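Local atomic coordinates of endoglucanase (Fervidobacterium pennivorans DSM 9078, PDB entry 6KDD), a protein that probably hydrolyses beta-1,4-glucosidic bonds of cellulose and related glucans, as a TIM-barrel endoglucanase of glycoside hydrolase family 5. Residues A[23-28]-A[57-62]; A[97-102]-A[138-143]. One frame throughout, in Å; residues are numbered along the deposited sequence.

Interaction 1: A[23-28]-A[57-62]; sequences GVNIGN and SVRIPI
Arg59 NH1 is held by two partners: it donates to Asn25 OD1 at 2.9 Å in a nearly straight bond (165°) and makes a salt bridge to Glu260 OE2. The amide oxygen meets the guanidinium edge close to its plane, although the two flat groups stand 87° apart. An extended arginine chain, with CG anti to the backbone N (chi1 173°), runs alongside the asparagine, and its CB, CG and CD flank the same oxygen. Asparagine suits this place because ND2 donates to the backbone oxygens of Gly259 and Tyr292, which fixes the amide's rotation and turns OD1 to the arginine.

These polar groups lie on the inner face of two parallel strands. Backbone bonds join Val24 N to Ser57 O, Arg59 N to Val24 O, and Ile26 N to Arg59 O, the last at 2.9 Å. The ladder stops at Pro61, which has no N-H to offer Ile26 O; its CD lies 3.4 Å from that oxygen instead, and a water donates both to Ile26 O and, at 2.7 Å, to Pro61 O. Glycine suits position 23, where a side chain would probably crowd Ser57 OG, which lies 3.2 Å from Gly23 CA and is hydrogen-bonded to Ile20 O.

On the outer face, branched Val24, Val58 and Ile26 pack against Ile50 of helix 45-53. Ile26 CG1 and Ile60 CD1 are pressed to 3.4 Å, tighter than ordinary carbon contact. The two faces of this beta-alpha-beta unit thus divide the work: hydrocarbon binds strands to helix, while on the inner face one buried arginine is tied through NE to Glu140 and through NH1 to Asn25 and Glu260, so its charge is paired and its position fixed.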
ATOM      1  N   GLY A  23       9.011   2.112   4.914  1.00 20.81           N
ATOM      2  CA  GLY A  23       8.089   0.992   5.018  1.00 18.72           C
ATOM      3  C   GLY A  23       8.283  -0.027   3.909  1.00 19.66           C
ATOM      4  O   GLY A  23       8.925   0.285   2.884  1.00 17.17           O
ATOM      5  N   VAL A  24       7.688  -1.222   4.120  1.00 18.01           N
ATOM      6  CA  VAL A  24       7.721  -2.228   3.078  1.00 17.23           C
ATOM      7  C   VAL A  24       6.385  -2.968   3.053  1.00 17.39           C
ATOM      8  O   VAL A  24       5.780  -3.267   4.073  1.00 16.59           O
ATOM      9  CB  VAL A  24       8.928  -3.176   3.214  1.00 15.95           C
ATOM     10  CG1 VAL A  24       8.882  -3.996   4.504  1.00 18.23           C
ATOM     11  CG2 VAL A  24       9.119  -4.069   1.991  1.00 15.66           C
ATOM     12  N   ASN A  25       5.933  -3.287   1.845  1.00 15.12           N
ATOM     13  CA  ASN A  25       4.753  -4.117   1.716  1.00 16.86           C
ATOM     14  C   ASN A  25       5.126  -5.587   1.906  1.00 16.86           C
ATOM     15  O   ASN A  25       6.088  -6.044   1.290  1.00 16.70           O
ATOM     16  CB  ASN A  25       4.189  -3.916   0.312  1.00 16.32           C
ATOM     17  CG  ASN A  25       3.404  -2.631   0.201  1.00 16.62           C
ATOM     18  OD1 ASN A  25       2.191  -2.623   0.434  1.00 14.72           O
ATOM     19  ND2 ASN A  25       4.060  -1.590  -0.305  1.00 14.80           N
ATOM     20  N   ILE A  26       4.287  -6.348   2.623  1.00 17.24           N
ATOM     21  CA  ILE A  26       4.428  -7.806   2.546  1.00 18.14           C
ATOM     22  C   ILE A  26       3.449  -8.309   1.500  1.00 18.40           C
ATOM     23  O   ILE A  26       2.305  -8.577   1.850  1.00 16.95           O
ATOM     24  CB  ILE A  26       4.096  -8.481   3.897  1.00 19.47           C
ATOM     25  CG1 ILE A  26       4.682  -7.731   5.099  1.00 21.64           C
ATOM     26  CG2 ILE A  26       4.425  -9.983   3.862  1.00 20.49           C
ATOM     27  CD1 ILE A  26       6.140  -7.472   4.990  1.00 22.55           C
ATOM     28  N   GLY A  27       3.895  -8.394   0.240  1.00 15.96           N
ATOM     29  CA  GLY A  27       2.996  -8.697  -0.860  1.00 16.90           C
ATOM     30  C   GLY A  27       3.084 -10.169  -1.286  1.00 20.43           C
ATOM     31  O   GLY A  27       3.978 -10.933  -0.822  1.00 19.04           O
ATOM     32  N   ASN A  28       2.141 -10.553  -2.180  1.00 18.38           N
ATOM     33  CA  ASN A  28       2.039 -11.929  -2.680  1.00 19.05           C
ATOM     34  C   ASN A  28       1.670 -12.905  -1.569  1.00 18.08           C
ATOM     35  O   ASN A  28       1.984 -14.099  -1.661  1.00 17.88           O
ATOM     36  CB  ASN A  28       3.306 -12.390  -3.423  1.00 19.21           C
ATOM     37  CG  ASN A  28       3.381 -11.787  -4.810  1.00 25.71           C
ATOM     38  OD1 ASN A  28       3.297 -10.569  -4.967  1.00 27.38           O
ATOM     39  ND2 ASN A  28       3.578 -12.614  -5.822  1.00 24.25           N
ATOM     40  N   SER A  57       7.911   0.569   9.316  1.00 19.36           N
ATOM     41  CA  SER A  57       6.521   0.166   9.126  1.00 17.67           C
ATOM     42  C   SER A  57       6.390  -0.968   8.107  1.00 17.55           C
ATOM     43  O   SER A  57       7.263  -1.195   7.252  1.00 14.98           O
ATOM     44  CB  SER A  57       5.686   1.350   8.687  1.00 20.53           C
ATOM     45  OG  SER A  57       6.171   1.817   7.419  1.00 22.19           O
ATOM     46  N   VAL A  58       5.238  -1.663   8.192  1.00 19.87           N
ATOM     47  CA  VAL A  58       4.871  -2.658   7.187  1.00 17.76           C
ATOM     48  C   VAL A  58       3.444  -2.407   6.734  1.00 18.82           C
ATOM     49  O   VAL A  58       2.560  -2.010   7.509  1.00 20.07           O
ATOM     50  CB  VAL A  58       4.978  -4.093   7.759  1.00 18.62           C
ATOM     51  CG1 VAL A  58       6.428  -4.594   7.854  1.00 17.28           C
ATOM     52  CG2 VAL A  58       4.199  -4.271   9.063  1.00 16.84           C
ATOM     53  N   ARG A  59       3.214  -2.677   5.451  1.00 18.21           N
ATOM     54  CA  ARG A  59       1.871  -2.556   4.915  1.00 16.74           C
ATOM     55  C   ARG A  59       1.455  -3.959   4.487  1.00 15.88           C
ATOM     56  O   ARG A  59       2.237  -4.706   3.878  1.00 16.23           O
ATOM     57  CB  ARG A  59       1.842  -1.620   3.692  1.00 17.35           C
ATOM     58  CG  ARG A  59       0.474  -1.594   3.005  1.00 17.38           C
ATOM     59  CD  ARG A  59       0.409  -0.463   1.982  1.00 18.95           C
ATOM     60  NE  ARG A  59      -0.866  -0.350   1.241  1.00 18.02           N
ATOM     61  CZ  ARG A  59      -1.130  -0.782   0.006  1.00 19.96           C
ATOM     62  NH1 ARG A  59      -0.243  -1.504  -0.659  1.00 18.96           N
ATOM     63  NH2 ARG A  59      -2.312  -0.501  -0.566  1.00 18.36           N
ATOM     64  N   ILE A  60       0.251  -4.348   4.896  1.00 14.94           N
ATOM     65  CA  ILE A  60      -0.185  -5.735   4.763  1.00 15.10           C
ATOM     66  C   ILE A  60      -1.421  -5.760   3.878  1.00 16.53           C
ATOM     67  O   ILE A  60      -2.529  -5.522   4.348  1.00 17.37           O
ATOM     68  CB  ILE A  60      -0.499  -6.391   6.123  1.00 18.41           C
ATOM     69  CG1 ILE A  60       0.622  -6.197   7.159  1.00 21.58           C
ATOM     70  CG2 ILE A  60      -0.842  -7.897   5.943  1.00 21.48           C
ATOM     71  CD1 ILE A  60       1.853  -6.984   6.806  1.00 23.14           C
ATOM     72  N   PRO A  61      -1.269  -6.047   2.579  1.00 16.04           N
ATOM     73  CA  PRO A  61      -2.421  -6.261   1.708  1.00 16.20           C
ATOM     74  C   PRO A  61      -3.224  -7.486   2.103  1.00 15.22           C
ATOM     75  O   PRO A  61      -2.664  -8.572   2.348  1.00 16.55           O
ATOM     76  CB  PRO A  61      -1.786  -6.567   0.347  1.00 16.92           C
ATOM     77  CG  PRO A  61      -0.405  -5.859   0.441  1.00 17.80           C
ATOM     78  CD  PRO A  61       0.017  -6.091   1.881  1.00 16.20           C
ATOM     79  N   ILE A  62      -4.566  -7.335   2.103  1.00 14.82           N
ATOM     80  CA  ILE A  62      -5.407  -8.419   2.593  1.00 15.35           C
ATOM     81  C   ILE A  62      -6.700  -8.438   1.762  1.00 17.17           C
ATOM     82  O   ILE A  62      -7.441  -7.447   1.753  1.00 16.22           O
ATOM     83  CB  ILE A  62      -5.771  -8.175   4.079  1.00 17.24           C
ATOM     84  CG1 ILE A  62      -4.564  -8.168   5.027  1.00 17.50           C
ATOM     85  CG2 ILE A  62      -6.777  -9.211   4.573  1.00 16.55           C
ATOM     86  CD1 ILE A  62      -5.005  -7.723   6.426  1.00 17.63           C
TER
HETATM   87  O   HOH W   1      -0.273  -9.700   2.673  1.00 21.36           O

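Interaction 2: A[97-102]-A[138-143]; sequences TVIINT and FFEIYN
Thr97 CG2 sits over one face of the Phe138 ring, a CH-pi contact 4.3 Å from the ring centroid. Beside it the parallel ladder begins: Phe138 N donates to Val98 O at 2.7 Å, Ile100 N to Phe138 O, and Glu140 N to Ile100 O at 2.8 Å. Beyond Glu140 the pairing slips by one residue. Thr102 N makes a weak bond to Glu140 O, and Asn143 N closes on Thr102 O at 3.0 Å.

Tyr142 CD1 also approaches Thr102 O, at 3.4 Å, while the Thr102 methyl lies in plane at the ring's edge. The tyrosine CG stands anti to the backbone N (chi1 -171°), carrying the ring across the threonine to where OH bonds to Phe105 N. A leucine here would lack the hydroxyl and would probably leave Phe105 N without that partner.

Inside, extended Glu140, the partner of Arg59, runs beside Asn101, its OE1 3.5 Å from Asn101 CB. Ile62 N holds Asn101 OD1, and Asn143 ND2 reaches Glu260. Outside, Ile100 CG1 touches Phe139 CD1 at 3.9 Å, apolar residues suited to the sheet's helix-covered side: Ile100 meets Ile126 of helix 112-129, and Phe139 meets Ile165 of helix 151-168. On its other edge strand 97-101 lies against strand 57-60, with Val98 on Val58 and Ile60.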
ATOM      1  N   THR A  97       5.093   0.081  12.889  1.00 19.96           N
ATOM      2  CA  THR A  97       3.800   0.596  12.503  1.00 18.64           C
ATOM      3  C   THR A  97       3.198  -0.354  11.465  1.00 18.31           C
ATOM      4  O   THR A  97       3.915  -0.924  10.630  1.00 19.26           O
ATOM      5  CB  THR A  97       3.941   2.020  11.950  1.00 18.70           C
ATOM      6  OG1 THR A  97       4.510   2.858  12.975  1.00 21.50           O
ATOM      7  CG2 THR A  97       2.631   2.561  11.401  1.00 18.68           C
ATOM      8  N   VAL A  98       1.898  -0.575  11.572  1.00 18.93           N
ATOM      9  CA  VAL A  98       1.241  -1.571  10.726  1.00 20.66           C
ATOM     10  C   VAL A  98       0.065  -0.925  10.004  1.00 20.22           C
ATOM     11  O   VAL A  98      -0.790  -0.300  10.625  1.00 21.39           O
ATOM     12  CB  VAL A  98       0.754  -2.817  11.493  1.00 21.54           C
ATOM     13  CG1 VAL A  98       0.153  -3.834  10.518  1.00 22.44           C
ATOM     14  CG2 VAL A  98       1.836  -3.460  12.310  1.00 21.15           C
ATOM     15  N   ILE A  99      -0.000  -1.140   8.696  1.00 18.64           N
ATOM     16  CA  ILE A  99      -1.133  -0.711   7.909  1.00 19.53           C
ATOM     17  C   ILE A  99      -1.794  -1.965   7.347  1.00 20.21           C
ATOM     18  O   ILE A  99      -1.138  -2.772   6.660  1.00 17.55           O
ATOM     19  CB  ILE A  99      -0.699   0.213   6.758  1.00 20.67           C
ATOM     20  CG1 ILE A  99      -0.056   1.486   7.294  1.00 22.66           C
ATOM     21  CG2 ILE A  99      -1.928   0.468   5.869  1.00 19.72           C
ATOM     22  CD1 ILE A  99       0.990   2.122   6.389  1.00 27.56           C
ATOM     23  N   ILE A 100      -3.089  -2.101   7.645  1.00 19.52           N
ATOM     24  CA  ILE A 100      -3.890  -3.158   7.042  1.00 17.74           C
ATOM     25  C   ILE A 100      -4.914  -2.513   6.103  1.00 20.48           C
ATOM     26  O   ILE A 100      -5.501  -1.462   6.403  1.00 19.55           O
ATOM     27  CB  ILE A 100      -4.577  -4.051   8.100  1.00 20.11           C
ATOM     28  CG1 ILE A 100      -5.446  -3.240   9.074  1.00 18.15           C
ATOM     29  CG2 ILE A 100      -3.536  -4.885   8.853  1.00 20.57           C
ATOM     30  CD1 ILE A 100      -6.390  -4.123   9.897  1.00 21.12           C
ATOM     31  N   ASN A 101      -5.152  -3.189   4.979  1.00 19.86           N
ATOM     32  CA  ASN A 101      -6.093  -2.657   4.012  1.00 20.96           C
ATOM     33  C   ASN A 101      -7.134  -3.717   3.647  1.00 21.54           C
ATOM     34  O   ASN A 101      -7.170  -4.820   4.211  1.00 18.10           O
ATOM     35  CB  ASN A 101      -5.358  -2.122   2.774  1.00 20.01           C
ATOM     36  CG  ASN A 101      -4.845  -3.231   1.882  1.00 17.69           C
ATOM     37  OD1 ASN A 101      -5.258  -4.392   1.991  1.00 18.46           O
ATOM     38  ND2 ASN A 101      -3.938  -2.873   0.982  1.00 16.59           N
ATOM     39  N   THR A 102      -7.971  -3.360   2.652  1.00 21.54           N
ATOM     40  CA  THR A 102      -8.662  -4.338   1.838  1.00 21.94           C
ATOM     41  C   THR A 102      -8.076  -4.219   0.419  1.00 19.58           C
ATOM     42  O   THR A 102      -7.794  -3.118  -0.038  1.00 19.26           O
ATOM     43  CB  THR A 102     -10.189  -4.108   1.868  1.00 25.89           C
ATOM     44  OG1 THR A 102     -10.605  -4.318   3.219  1.00 26.19           O
ATOM     45  CG2 THR A 102     -10.959  -5.031   0.942  1.00 26.91           C
ATOM     46  N   PHE A 138      -2.757   1.318  11.606  1.00 20.55           N
ATOM     47  CA  PHE A 138      -3.584   2.157  10.749  1.00 20.78           C
ATOM     48  C   PHE A 138      -4.428   1.292   9.822  1.00 22.22           C
ATOM     49  O   PHE A 138      -4.065   0.143   9.513  1.00 20.73           O
ATOM     50  CB  PHE A 138      -2.732   3.095   9.879  1.00 20.40           C
ATOM     51  CG  PHE A 138      -1.788   4.060  10.545  1.00 22.29           C
ATOM     52  CD1 PHE A 138      -1.755   4.250  11.935  1.00 24.00           C
ATOM     53  CD2 PHE A 138      -0.908   4.799   9.759  1.00 24.26           C
ATOM     54  CE1 PHE A 138      -0.836   5.119  12.515  1.00 23.91           C
ATOM     55  CE2 PHE A 138      -0.015   5.689  10.340  1.00 23.23           C
ATOM     56  CZ  PHE A 138      -0.002   5.867  11.716  1.00 22.85           C
ATOM     57  N   PHE A 139      -5.574   1.856   9.393  1.00 21.12           N
ATOM     58  CA  PHE A 139      -6.483   1.183   8.473  1.00 21.96           C
ATOM     59  C   PHE A 139      -6.388   1.853   7.091  1.00 25.66           C
ATOM     60  O   PHE A 139      -6.119   3.052   7.001  1.00 26.51           O
ATOM     61  CB  PHE A 139      -7.941   1.302   8.911  1.00 21.33           C
ATOM     62  CG  PHE A 139      -8.301   0.626  10.204  1.00 24.84           C
ATOM     63  CD1 PHE A 139      -7.499  -0.380  10.759  1.00 21.01           C
ATOM     64  CD2 PHE A 139      -9.441   1.020  10.881  1.00 23.78           C
ATOM     65  CE1 PHE A 139      -7.829  -0.994  11.964  1.00 23.19           C
ATOM     66  CE2 PHE A 139      -9.766   0.403  12.088  1.00 28.13           C
ATOM     67  CZ  PHE A 139      -8.971  -0.603  12.624  1.00 23.77           C
ATOM     68  N   GLU A 140      -6.564   1.062   6.017  1.00 22.03           N
ATOM     69  CA  GLU A 140      -6.523   1.648   4.681  1.00 22.12           C
ATOM     70  C   GLU A 140      -7.736   1.095   3.940  1.00 21.46           C
ATOM     71  O   GLU A 140      -7.870  -0.104   3.737  1.00 21.06           O
ATOM     72  CB  GLU A 140      -5.181   1.352   3.989  1.00 22.80           C
ATOM     73  CG  GLU A 140      -5.187   1.762   2.507  1.00 22.48           C
ATOM     74  CD  GLU A 140      -3.919   1.337   1.772  1.00 24.40           C
ATOM     75  OE1 GLU A 140      -3.137   0.533   2.342  1.00 25.31           O
ATOM     76  OE2 GLU A 140      -3.697   1.826   0.625  1.00 26.52           O
ATOM     77  N   ILE A 141      -8.684   1.974   3.603  1.00 23.49           N
ATOM     78  CA  ILE A 141      -9.993   1.464   3.188  1.00 25.32           C
ATOM     79  C   ILE A 141      -9.901   0.522   1.988  1.00 22.01           C
ATOM     80  O   ILE A 141     -10.462  -0.576   1.986  1.00 19.29           O
ATOM     81  CB  ILE A 141     -10.950   2.648   2.909  1.00 26.36           C
ATOM     82  CG1 ILE A 141     -11.247   3.357   4.235  1.00 29.12           C
ATOM     83  CG2 ILE A 141     -12.215   2.134   2.221  1.00 24.19           C
ATOM     84  CD1 ILE A 141     -12.169   4.553   4.129  1.00 31.86           C
ATOM     85  N   TYR A 142      -9.274   0.988   0.899  1.00 23.08           N
ATOM     86  CA  TYR A 142      -9.224   0.105  -0.255  1.00 22.63           C
ATOM     87  C   TYR A 142      -7.990   0.427  -1.112  1.00 22.09           C
ATOM     88  O   TYR A 142      -7.696   1.581  -1.317  1.00 22.13           O
ATOM     89  CB  TYR A 142     -10.500   0.249  -1.092  1.00 25.55           C
ATOM     90  CG  TYR A 142     -10.525  -0.808  -2.150  1.00 22.99           C
ATOM     91  CD1 TYR A 142     -10.562  -2.140  -1.779  1.00 23.18           C
ATOM     92  CD2 TYR A 142     -10.350  -0.497  -3.490  1.00 26.43           C
ATOM     93  CE1 TYR A 142     -10.486  -3.147  -2.717  1.00 25.53           C
ATOM     94  CE2 TYR A 142     -10.345  -1.497  -4.453  1.00 22.01           C
ATOM     95  CZ  TYR A 142     -10.376  -2.814  -4.057  1.00 22.79           C
ATOM     96  OH  TYR A 142     -10.357  -3.827  -4.958  1.00 25.63           O
ATOM     97  N   ASN A 143      -7.298  -0.614  -1.572  1.00 22.01           N
ATOM     98  CA  ASN A 143      -6.118  -0.542  -2.433  1.00 21.36           C
ATOM     99  C   ASN A 143      -6.549  -0.200  -3.871  1.00 20.64           C
ATOM    100  O   ASN A 143      -7.369  -0.899  -4.430  1.00 23.17           O
ATOM    101  CB  ASN A 143      -5.389  -1.898  -2.455  1.00 19.51           C
ATOM    102  CG  ASN A 143      -4.195  -1.914  -3.397  1.00 19.89           C
ATOM    103  OD1 ASN A 143      -4.228  -2.580  -4.439  1.00 21.79           O
ATOM    104  ND2 ASN A 143      -3.170  -1.160  -3.066  1.00 16.04           N
TER

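Interactions 1 and 2 follow one another along the chain, their centres 9 Å apart, and take in the first four strands of the closed eight-stranded parallel barrel. Strands 57-60 and 97-101 are neighbours, so the two contacts form one continuous run of sheet, joined by a probable hydrogen bond from Ile60 N to Ile99 O. Inside the barrel they also meet through side chains, in the salt bridge of Arg59 NE to Glu140 OE1 at 2.7 Å. Asn143 opens an Asn-Glu-Pro sequence that in family 5 carries the acid/base glutamate; with Glu260 close by, this is consistent with an active site at the strands' C-terminal ends, as in other TIM-barrel enzymes.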